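Side-chain contacts in glycoside hydrolase family 88 protein (Bacteroides vulgatus, PDB 4Q88), which probably hydrolyses glycosidic bonds, though its substrate has not been established: residues Asn41-Tyr44 with His45-Asn48; Met49-Cys52 with Ala53-Asn57. All coordinates share one frame; numbering follows the deposited sequence.

Contact 1 (Asn41-Tyr44 with His45-Asn48); sequences NAVY and HTGN
Y44 and H45, neighbours on a buried part of helix 39-55, meet as a T-shaped pair: the edge of the tyrosine, led by CD2, points at the face of the imidazole, with centroids 5.2 Å apart and planes at 78°. Y44 CD2 stands 3.9 Å above the H45 ring plane, over its centre. The tyrosine reaches on along the helix because its CG lies anti to the backbone N (chi1 163°), which also brings the ring against N48. There ring and amide planes differ by only 15°.

The buried polar ends find their partners on other helices. Y44 OH bonds to N24 and Q28, H45 ND1 to S64, and the N48 amide spends OD1 on N24 and ND2 on S64 and the carbonyl of Y60. N41 gives ND2 to R36 O and takes N341 ND2 on OD1. N41 O accepts from H45 N at 3.0 Å, with H45 CD2 3.1 Å from the same oxygen. V43 O is gripped twice, by G47 N at 3.2 Å and by T46 OG1 at 2.7 Å, the hydroxyl lying in the carbonyl plane on a lone pair. T46 OG1 also bonds to Y146. A phenylalanine at Y44 lacks the hydroxyl, which would probably leave N24 OD1 and Q28 NE2 without that partner.

Helix 58-70 covers one flank, where W67 stacks on H45; helix 341-358 packs on V43 and Y44, and helix 103-113 touches H45 and T46.

Contact 2 (Met49-Cys52 with Ala53-Asn57); sequences MEVC and ALTGN
V51 and T55, one helical turn apart, cross at a slant, and V51 CG1 meets both branches of T55. It lies 4.0 Å from T55 CG2 and 3.9 Å from T55 OG1. The valine branch leans forward along the helix because it sits anti to its own N (chi1 -176°), beside the carbonyl carbon. T55 answers by turning OG1 between its backbone N and carbonyl carbon (chi1 69°), which carries the hydroxyl back over the preceding turn.

V51 O takes two bonds from T55. T55 N approaches nearly end-on to the carbonyl at 2.8 Å, though the bond is bent at the hydrogen, whereas T55 OG1 donates from above the carbonyl plane, 47° out of it. L54 N adds a weak third bond. The same hydroxyl oxygen accepts from N57 N at 3.2 Å, so that it is donor to the helix and acceptor from the chain leaving it. C52 SG lies 4.0 Å from N57 O, a van der Waals approach. A53 and L54 contribute CB atoms laid against carbonyls of the previous turn, with A53 CB 3.4 Å from E50 O.

V51 and L54 also pack on I20 of helix 13-30, and M49 on helix 103-113. Beyond T55 the chain turns at G56, whose positive phi ends the helical path while G56 N still bonds to C52 O at 2.8 Å. N57 then serves as N-cap of helix 58-70, its OD1 accepting from Y60 N. The result is a helix C-terminus with an ST turn at T55, a short turn joining helices 39-55 and 58-70 in the (alpha/alpha)6-barrel, or six-hairpin, fold of family 88.

How the contacts relate
Both contacts belong to helix 39-55, and their centres lie 12 Å apart, but they sample different depths. Contact 1 is core: its centre is about 9 Å from that of the chain, and most of its residues are buried. Contact 2, its centre about 17 Å out, is partly buried and ends near the surface. Each has a threonine hydroxyl returned to a carbonyl of the previous turn, yet at 41-48 the threonine sits inside a continuing helix and also meets Y146 of another helix, while at 49-57 it closes the helix. Aromatic and amide groups bonded to residues of other helices mark the first; small aliphatic packing and side-chain capping where one helix gives way to the next mark the second.

Contact 1 (Asn41-Tyr44 with His45-Asn48)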
loop_
_atom_site.group_PDB
_atom_site.type_symbol
_atom_site.label_atom_id
_atom_site.label_comp_id
_atom_site.label_asym_id
_atom_site.label_seq_id
_atom_site.Cartn_x
_atom_site.Cartn_y
_atom_site.Cartn_z
ATOM N N ASN A 41 5.140 -8.046 6.720
ATOM C CA ASN A 41 4.674 -9.304 6.154
ATOM C C ASN A 41 3.295 -9.188 5.537
ATOM O O ASN A 41 3.027 -9.731 4.460
ATOM C CB ASN A 41 4.667 -10.391 7.226
ATOM C CG ASN A 41 6.056 -10.705 7.731
ATOM O OD1 ASN A 41 7.008 -10.754 6.954
ATOM N ND2 ASN A 41 6.169 -11.025 9.012
ATOM N N ALA A 42 2.405 -8.457 6.210
ATOM C CA ALA A 42 1.058 -8.345 5.736
ATOM C C ALA A 42 0.975 -7.623 4.386
ATOM O O ALA A 42 0.135 -7.962 3.571
ATOM C CB ALA A 42 0.174 -7.609 6.752
ATOM N N VAL A 43 1.840 -6.631 4.161
ATOM C CA VAL A 43 1.866 -5.946 2.833
ATOM C C VAL A 43 2.347 -6.947 1.748
ATOM O O VAL A 43 1.804 -6.979 0.676
ATOM C CB VAL A 43 2.716 -4.668 2.850
ATOM C CG1 VAL A 43 2.938 -4.114 1.423
ATOM C CG2 VAL A 43 1.997 -3.642 3.704
ATOM N N TYR A 44 3.338 -7.768 2.073
ATOM C CA TYR A 44 3.795 -8.804 1.149
ATOM C C TYR A 44 2.542 -9.653 0.774
ATOM O O TYR A 44 2.268 -9.894 -0.414
ATOM C CB TYR A 44 4.920 -9.685 1.680
ATOM C CG TYR A 44 4.955 -10.929 0.796
ATOM C CD1 TYR A 44 5.489 -10.882 -0.485
ATOM C CD2 TYR A 44 4.289 -12.082 1.201
ATOM C CE1 TYR A 44 5.411 -12.005 -1.344
ATOM C CE2 TYR A 44 4.214 -13.204 0.368
ATOM C CZ TYR A 44 4.776 -13.155 -0.891
ATOM O OH TYR A 44 4.630 -14.218 -1.735
ATOM N N HIS A 45 1.756 -10.069 1.788
ATOM C CA HIS A 45 0.547 -10.873 1.496
ATOM C C HIS A 45 -0.450 -10.159 0.628
ATOM O O HIS A 45 -1.102 -10.815 -0.158
ATOM C CB HIS A 45 -0.072 -11.491 2.744
ATOM C CG HIS A 45 0.770 -12.591 3.280
ATOM N ND1 HIS A 45 0.740 -13.857 2.736
ATOM C CD2 HIS A 45 1.794 -12.585 4.165
ATOM C CE1 HIS A 45 1.634 -14.610 3.347
ATOM N NE2 HIS A 45 2.309 -13.850 4.193
ATOM N N THR A 46 -0.646 -8.847 0.754
ATOM C CA THR A 46 -1.464 -8.123 -0.255
ATOM C C THR A 46 -0.949 -8.302 -1.695
ATOM O O THR A 46 -1.738 -8.503 -2.628
ATOM C CB THR A 46 -1.689 -6.611 0.086
ATOM O OG1 THR A 46 -0.495 -5.827 -0.073
ATOM C CG2 THR A 46 -2.202 -6.473 1.484
ATOM N N GLY A 47 0.358 -8.288 -1.887
ATOM C CA GLY A 47 0.937 -8.584 -3.177
ATOM C C GLY A 47 0.688 -9.996 -3.633
ATOM O O GLY A 47 0.286 -10.251 -4.772
ATOM N N ASN A 48 0.888 -10.941 -2.721
ATOM C CA ASN A 48 0.629 -12.353 -3.040
ATOM C C ASN A 48 -0.824 -12.589 -3.426
ATOM O O ASN A 48 -1.129 -13.316 -4.385
ATOM C CB ASN A 48 1.026 -13.248 -1.881
ATOM C CG ASN A 48 1.030 -14.726 -2.271
ATOM O OD1 ASN A 48 1.605 -15.103 -3.280
ATOM N ND2 ASN A 48 0.422 -15.544 -1.473
#

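Contact 2 (Met49-Cys52 with Ala53-Asn57)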
loop_
_atom_site.group_PDB
_atom_site.type_symbol
_atom_site.label_atom_id
_atom_site.label_comp_id
_atom_site.label_asym_id
_atom_site.label_seq_id
_atom_site.Cartn_x
_atom_site.Cartn_y
_atom_site.Cartn_z
HETATM N N MSE A 49 -1.767 -11.952 -2.717
HETATM C CA MSE A 49 -3.172 -12.128 -3.066
HETATM C C MSE A 49 -3.474 -11.537 -4.456
HETATM O O MSE A 49 -4.350 -12.045 -5.225
HETATM C CB MSE A 49 -4.027 -11.501 -1.923
HETATM C CG MSE A 49 -3.983 -12.181 -0.545
HETATM SE SE MSE A 49 -4.339 -14.109 -0.767
HETATM C CE MSE A 49 -6.063 -14.143 -1.644
ATOM N N GLU A 50 -2.798 -10.448 -4.790
ATOM C CA GLU A 50 -2.888 -9.879 -6.151
ATOM C C GLU A 50 -2.405 -10.888 -7.210
ATOM O O GLU A 50 -3.090 -11.108 -8.232
ATOM C CB GLU A 50 -2.103 -8.592 -6.255
ATOM C CG GLU A 50 -2.512 -7.734 -7.434
ATOM C CD GLU A 50 -3.876 -7.078 -7.241
ATOM O OE1 GLU A 50 -4.320 -6.862 -6.087
ATOM O OE2 GLU A 50 -4.545 -6.760 -8.260
ATOM N N VAL A 51 -1.280 -11.527 -6.950
ATOM C CA VAL A 51 -0.770 -12.612 -7.845
ATOM C C VAL A 51 -1.763 -13.765 -7.958
ATOM O O VAL A 51 -2.006 -14.271 -9.058
ATOM C CB VAL A 51 0.602 -13.139 -7.414
ATOM C CG1 VAL A 51 1.130 -14.164 -8.410
ATOM C CG2 VAL A 51 1.575 -11.990 -7.329
ATOM N N CYS A 52 -2.367 -14.142 -6.836
ATOM C CA CYS A 52 -3.392 -15.200 -6.875
ATOM C C CYS A 52 -4.588 -14.796 -7.694
ATOM O O CYS A 52 -5.167 -15.626 -8.457
ATOM C CB CYS A 52 -3.852 -15.606 -5.503
ATOM S SG CYS A 52 -2.583 -16.412 -4.540
ATOM N N ALA A 53 -5.010 -13.545 -7.595
ATOM C CA ALA A 53 -6.098 -13.080 -8.452
ATOM C C ALA A 53 -5.762 -13.152 -9.939
ATOM O O ALA A 53 -6.620 -13.382 -10.788
ATOM C CB ALA A 53 -6.495 -11.639 -8.082
ATOM N N LEU A 54 -4.516 -12.837 -10.280
ATOM C CA LEU A 54 -4.086 -12.769 -11.672
ATOM C C LEU A 54 -3.856 -14.164 -12.220
ATOM O O LEU A 54 -4.068 -14.381 -13.407
ATOM C CB LEU A 54 -2.771 -12.015 -11.807
ATOM C CG LEU A 54 -2.234 -11.789 -13.196
ATOM C CD1 LEU A 54 -3.070 -10.765 -13.944
ATOM C CD2 LEU A 54 -0.783 -11.333 -13.090
ATOM N N THR A 55 -3.438 -15.085 -11.372
ATOM C CA THR A 55 -2.907 -16.365 -11.848
ATOM C C THR A 55 -3.661 -17.609 -11.399
ATOM O O THR A 55 -3.506 -18.688 -11.982
ATOM C CB THR A 55 -1.427 -16.582 -11.409
ATOM O OG1 THR A 55 -1.349 -16.787 -9.987
ATOM C CG2 THR A 55 -0.505 -15.449 -11.877
ATOM N N GLY A 56 -4.412 -17.508 -10.328
ATOM C CA GLY A 56 -5.055 -18.659 -9.745
ATOM C C GLY A 56 -4.161 -19.712 -9.148
ATOM O O GLY A 56 -4.598 -20.840 -8.919
ATOM N N ASN A 57 -2.922 -19.358 -8.854
ATOM C CA ASN A 57 -1.930 -20.327 -8.448
ATOM C C ASN A 57 -2.250 -20.861 -7.054
ATOM O O ASN A 57 -2.252 -20.115 -6.079
ATOM C CB ASN A 57 -0.526 -19.715 -8.530
ATOM C CG ASN A 57 0.575 -20.705 -8.186
ATOM O OD1 ASN A 57 0.621 -21.238 -7.092
ATOM N ND2 ASN A 57 1.481 -20.937 -9.128
#